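Local coordinates for MREC protein (Listeria monocytogenes, PDB 2J5U), which is probably involved in forming and maintaining cell shape and assembles into an oligomer of 24 subunits arranged as 12 dimers, at residues A187-T199 against S205-Y217. Numbering follows the deposited sequence.
Sequences AGIFIGTIEKVET and SQTAFIKPGADMY
Lys196 and Phe209 lie side by side, pointing the same way, on the more exposed face of the hairpin, which they share with Thr193, Glu198, Thr207 and Lys211. The lysine leaves its backbone with CG anti to N (chi1 -154°) and bends at chi3, which lays CE and the ammonium over one face of the ring; NZ stands 4.3 Å from the ring centroid, almost on its normal, a cation-pi contact backed by a CH-pi contact from CE. Glu198 comes to the edge of the same ring, its CG in the ring plane and its CD 3.6 Å from Phe209 CE1, with the carboxylate turned 71° from the ring plane. Beyond the ring, Leu158 and Glu160 of the next strand, 158-165, also touch Phe209. These side chains project from the antiparallel hairpin of strands 190-199 and 205-212, neighbours in one of the two antiparallel beta barrels of this chain. Its ladder is interrupted by a classic beta bulge: Glu195 and Lys196 both face Phe209, whose O takes a bond of 2.8 Å from Glu195 N and a weak one of 3.3 Å from Lys196 N. Phe209 N returns a bond to Lys196 O, and past the bulge Glu198 and Thr207 exchange a reciprocal backbone pair. The opposite face is the buried one: Ile194, Ala208 and Ile210 are all enclosed there. Ile210 CG2 sits 3.6 Å from Gly192 C, and in the middle of the hairpin Ile194 CG2 meets Ala208 CB at 4.2 Å. Val176 and Leu161, from the flanking strands, also pack on Ile210. Farther along this face Val197 CG1 rests 3.4 Å from Gln206 OE1, while the amide's NE2 is held by Met168 O and Pro165 O. At the end of strand 205-212, Gly213 N bonds Ile191 O, and Gly213 CA approaches the Phe190 ring obliquely.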
loop_
_atom_site.group_PDB
_atom_site.type_symbol
_atom_site.label_atom_id
_atom_site.label_comp_id
_atom_site.label_asym_id
_atom_site.label_seq_id
_atom_site.Cartn_x
_atom_site.Cartn_y
_atom_site.Cartn_z
ATOM N N ALA A 187 36.124 -34.594 -40.987
ATOM C CA ALA A 187 37.008 -33.441 -40.927
ATOM C C ALA A 187 38.076 -33.646 -39.855
ATOM O O ALA A 187 37.916 -34.473 -38.960
ATOM C CB ALA A 187 36.208 -32.184 -40.649
ATOM N N GLY A 188 39.178 -32.915 -39.972
ATOM C CA GLY A 188 40.225 -33.025 -38.981
ATOM C C GLY A 188 41.388 -33.951 -39.274
ATOM O O GLY A 188 42.302 -34.051 -38.462
ATOM N N ILE A 189 41.379 -34.646 -40.403
ATOM C CA ILE A 189 42.505 -35.517 -40.683
ATOM C C ILE A 189 43.659 -34.637 -41.126
ATOM O O ILE A 189 43.489 -33.780 -41.987
ATOM C CB ILE A 189 42.184 -36.536 -41.790
ATOM C CG1 ILE A 189 41.245 -37.624 -41.265
ATOM C CG2 ILE A 189 43.467 -37.242 -42.223
ATOM C CD1 ILE A 189 40.078 -37.122 -40.488
ATOM N N PHE A 190 44.830 -34.837 -40.529
ATOM C CA PHE A 190 46.008 -34.040 -40.881
ATOM C C PHE A 190 46.483 -34.342 -42.306
ATOM O O PHE A 190 46.616 -35.506 -42.698
ATOM C CB PHE A 190 47.161 -34.305 -39.894
ATOM C CG PHE A 190 48.395 -33.473 -40.163
ATOM C CD1 PHE A 190 48.360 -32.083 -40.045
ATOM C CD2 PHE A 190 49.585 -34.075 -40.564
ATOM C CE1 PHE A 190 49.498 -31.298 -40.326
ATOM C CE2 PHE A 190 50.721 -33.307 -40.848
ATOM C CZ PHE A 190 50.676 -31.912 -40.727
ATOM N N ILE A 191 46.741 -33.291 -43.075
ATOM C CA ILE A 191 47.196 -33.457 -44.448
ATOM C C ILE A 191 48.667 -33.083 -44.572
ATOM O O ILE A 191 49.469 -33.858 -45.090
ATOM C CB ILE A 191 46.402 -32.569 -45.427
ATOM C CG1 ILE A 191 44.928 -32.994 -45.470
ATOM C CG2 ILE A 191 47.021 -32.649 -46.788
ATOM C CD1 ILE A 191 44.075 -32.123 -46.366
ATOM N N GLY A 192 49.021 -31.893 -44.097
ATOM C CA GLY A 192 50.399 -31.454 -44.190
ATOM C C GLY A 192 50.654 -30.060 -43.655
ATOM O O GLY A 192 49.861 -29.524 -42.885
ATOM N N THR A 193 51.753 -29.457 -44.093
ATOM C CA THR A 193 52.149 -28.136 -43.628
ATOM C C THR A 193 52.351 -27.121 -44.734
ATOM O O THR A 193 52.908 -27.452 -45.779
ATOM C CB THR A 193 53.457 -28.250 -42.850
ATOM O OG1 THR A 193 53.213 -28.948 -41.624
ATOM C CG2 THR A 193 54.040 -26.881 -42.564
ATOM N N ILE A 194 51.904 -25.884 -44.521
ATOM C CA ILE A 194 52.120 -24.868 -45.544
ATOM C C ILE A 194 53.622 -24.701 -45.596
ATOM O O ILE A 194 54.291 -24.626 -44.566
ATOM C CB ILE A 194 51.494 -23.508 -45.203
ATOM C CG1 ILE A 194 49.972 -23.599 -45.267
ATOM C CG2 ILE A 194 51.982 -22.461 -46.189
ATOM C CD1 ILE A 194 49.272 -22.281 -45.024
ATOM N N GLU A 195 54.157 -24.647 -46.799
ATOM C CA GLU A 195 55.586 -24.527 -46.954
ATOM C C GLU A 195 55.897 -23.270 -47.726
ATOM O O GLU A 195 56.848 -22.562 -47.418
ATOM C CB GLU A 195 56.094 -25.746 -47.716
ATOM C CG GLU A 195 57.585 -25.820 -47.897
ATOM C CD GLU A 195 58.302 -26.014 -46.587
ATOM O OE1 GLU A 195 57.839 -26.849 -45.773
ATOM O OE2 GLU A 195 59.330 -25.335 -46.376
ATOM N N LYS A 196 55.067 -22.990 -48.721
ATOM C CA LYS A 196 55.252 -21.841 -49.595
ATOM C C LYS A 196 53.873 -21.235 -49.872
ATOM O O LYS A 196 52.868 -21.945 -49.867
ATOM C CB LYS A 196 55.891 -22.340 -50.900
ATOM C CG LYS A 196 56.716 -21.344 -51.688
ATOM C CD LYS A 196 57.325 -21.976 -52.961
ATOM C CE LYS A 196 56.286 -22.212 -54.066
ATOM N NZ LYS A 196 56.846 -22.807 -55.330
ATOM N N VAL A 197 53.823 -19.927 -50.104
ATOM C CA VAL A 197 52.558 -19.253 -50.399
ATOM C C VAL A 197 52.733 -18.259 -51.540
ATOM O O VAL A 197 53.774 -17.621 -51.657
ATOM C CB VAL A 197 52.021 -18.464 -49.187
ATOM C CG1 VAL A 197 50.738 -17.757 -49.572
ATOM C CG2 VAL A 197 51.784 -19.390 -48.009
ATOM N N GLU A 198 51.718 -18.127 -52.384
ATOM C CA GLU A 198 51.799 -17.182 -53.484
ATOM C C GLU A 198 50.414 -16.789 -53.962
ATOM O O GLU A 198 49.428 -17.458 -53.651
ATOM C CB GLU A 198 52.611 -17.767 -54.643
ATOM C CG GLU A 198 51.847 -18.674 -55.585
ATOM C CD GLU A 198 52.754 -19.348 -56.612
ATOM O OE1 GLU A 198 52.218 -19.867 -57.622
ATOM O OE2 GLU A 198 53.995 -19.368 -56.404
ATOM N N THR A 199 50.352 -15.690 -54.705
ATOM C CA THR A 199 49.103 -15.172 -55.249
ATOM C C THR A 199 49.004 -15.623 -56.688
ATOM O O THR A 199 50.017 -15.682 -57.378
ATOM C CB THR A 199 49.085 -13.639 -55.228
ATOM O OG1 THR A 199 49.039 -13.181 -53.869
ATOM C CG2 THR A 199 47.889 -13.108 -56.004
ATOM N N SER A 205 42.674 -14.992 -55.602
ATOM C CA SER A 205 42.884 -15.906 -54.486
ATOM C C SER A 205 44.359 -16.187 -54.263
ATOM O O SER A 205 45.211 -15.640 -54.952
ATOM C CB SER A 205 42.167 -17.223 -54.766
ATOM O OG SER A 205 42.545 -17.731 -56.035
ATOM N N GLN A 206 44.655 -17.039 -53.290
ATOM C CA GLN A 206 46.031 -17.413 -53.007
ATOM C C GLN A 206 46.183 -18.915 -53.179
ATOM O O GLN A 206 45.200 -19.644 -53.260
ATOM C CB GLN A 206 46.428 -17.034 -51.583
ATOM C CG GLN A 206 46.668 -15.564 -51.362
ATOM C CD GLN A 206 47.064 -15.268 -49.933
ATOM O OE1 GLN A 206 48.201 -15.490 -49.528
ATOM N NE2 GLN A 206 46.113 -14.782 -49.150
ATOM N N THR A 207 47.424 -19.372 -53.243
ATOM C CA THR A 207 47.693 -20.785 -53.393
ATOM C C THR A 207 48.835 -21.111 -52.468
ATOM O O THR A 207 49.855 -20.431 -52.477
ATOM C CB THR A 207 48.110 -21.126 -54.829
ATOM O OG1 THR A 207 47.093 -20.686 -55.736
ATOM C CG2 THR A 207 48.306 -22.630 -54.986
ATOM N N ALA A 208 48.659 -22.132 -51.645
ATOM C CA ALA A 208 49.715 -22.536 -50.742
ATOM C C ALA A 208 50.249 -23.873 -51.234
ATOM O O ALA A 208 49.524 -24.662 -51.843
ATOM C CB ALA A 208 49.180 -22.674 -49.327
ATOM N N PHE A 209 51.529 -24.111 -51.001
ATOM C CA PHE A 209 52.131 -25.368 -51.396
ATOM C C PHE A 209 52.373 -26.079 -50.089
ATOM O O PHE A 209 52.899 -25.502 -49.133
ATOM C CB PHE A 209 53.394 -25.113 -52.203
ATOM C CG PHE A 209 53.113 -24.445 -53.506
ATOM C CD1 PHE A 209 52.909 -23.072 -53.566
ATOM C CD2 PHE A 209 52.935 -25.198 -54.661
ATOM C CE1 PHE A 209 52.525 -22.458 -54.764
ATOM C CE2 PHE A 209 52.551 -24.598 -55.865
ATOM C CZ PHE A 209 52.345 -23.228 -55.915
ATOM N N ILE A 210 51.960 -27.336 -50.045
ATOM C CA ILE A 210 52.032 -28.085 -48.817
ATOM C C ILE A 210 52.875 -29.338 -48.805
ATOM O O ILE A 210 52.910 -30.099 -49.769
ATOM C CB ILE A 210 50.591 -28.396 -48.380
ATOM C CG1 ILE A 210 49.874 -27.060 -48.145
ATOM C CG2 ILE A 210 50.569 -29.285 -47.137
ATOM C CD1 ILE A 210 48.382 -27.166 -47.991
ATOM N N LYS A 211 53.559 -29.534 -47.683
ATOM C CA LYS A 211 54.407 -30.695 -47.480
ATOM C C LYS A 211 53.579 -31.770 -46.789
ATOM O O LYS A 211 53.272 -31.656 -45.604
ATOM C CB LYS A 211 55.591 -30.322 -46.595
ATOM C CG LYS A 211 56.468 -31.497 -46.224
ATOM C CD LYS A 211 57.473 -31.095 -45.162
ATOM C CE LYS A 211 58.294 -32.299 -44.709
ATOM N NZ LYS A 211 59.220 -31.949 -43.588
ATOM N N PRO A 212 53.201 -32.828 -47.519
ATOM C CA PRO A 212 52.406 -33.870 -46.879
ATOM C C PRO A 212 53.094 -34.383 -45.639
ATOM O O PRO A 212 54.314 -34.541 -45.623
ATOM C CB PRO A 212 52.276 -34.931 -47.968
ATOM C CG PRO A 212 53.473 -34.720 -48.802
ATOM C CD PRO A 212 53.578 -33.227 -48.883
ATOM N N GLY A 213 52.307 -34.624 -44.597
ATOM C CA GLY A 213 52.856 -35.119 -43.350
ATOM C C GLY A 213 53.160 -36.597 -43.430
ATOM O O GLY A 213 54.129 -37.084 -42.847
ATOM N N ALA A 214 52.324 -37.324 -44.153
ATOM C CA ALA A 214 52.539 -38.749 -44.294
ATOM C C ALA A 214 53.510 -39.001 -45.437
ATOM O O ALA A 214 53.472 -38.316 -46.453
ATOM C CB ALA A 214 51.215 -39.451 -44.567
ATOM N N ASP A 215 54.404 -39.968 -45.256
ATOM C CA ASP A 215 55.350 -40.313 -46.307
ATOM C C ASP A 215 54.666 -41.383 -47.139
ATOM O O ASP A 215 54.399 -42.479 -46.640
ATOM C CB ASP A 215 56.634 -40.890 -45.731
ATOM C CG ASP A 215 57.498 -41.540 -46.801
ATOM O OD1 ASP A 215 57.956 -40.817 -47.722
ATOM O OD2 ASP A 215 57.699 -42.775 -46.727
ATOM N N MET A 216 54.396 -41.087 -48.405
ATOM C CA MET A 216 53.697 -42.050 -49.236
ATOM C C MET A 216 54.580 -42.902 -50.140
ATOM O O MET A 216 54.079 -43.734 -50.898
ATOM C CB MET A 216 52.629 -41.305 -50.037
ATOM C CG MET A 216 51.625 -40.622 -49.125
ATOM S SD MET A 216 50.782 -39.247 -49.863
ATOM C CE MET A 216 49.493 -40.051 -50.515
ATOM N N TYR A 217 55.894 -42.724 -50.046
ATOM C CA TYR A 217 56.804 -43.509 -50.878
ATOM C C TYR A 217 56.881 -44.959 -50.449
ATOM O O TYR A 217 57.154 -45.836 -51.259
ATOM C CB TYR A 217 58.212 -42.917 -50.869
ATOM C CG TYR A 217 59.218 -43.754 -51.646
ATOM C CD1 TYR A 217 60.118 -44.607 -50.984
ATOM C CD2 TYR A 217 59.248 -43.720 -53.047
ATOM C CE1 TYR A 217 61.023 -45.406 -51.701
ATOM C CE2 TYR A 217 60.144 -44.513 -53.775
ATOM C CZ TYR A 217 61.027 -45.354 -53.098
ATOM O OH TYR A 217 61.897 -46.143 -53.826
#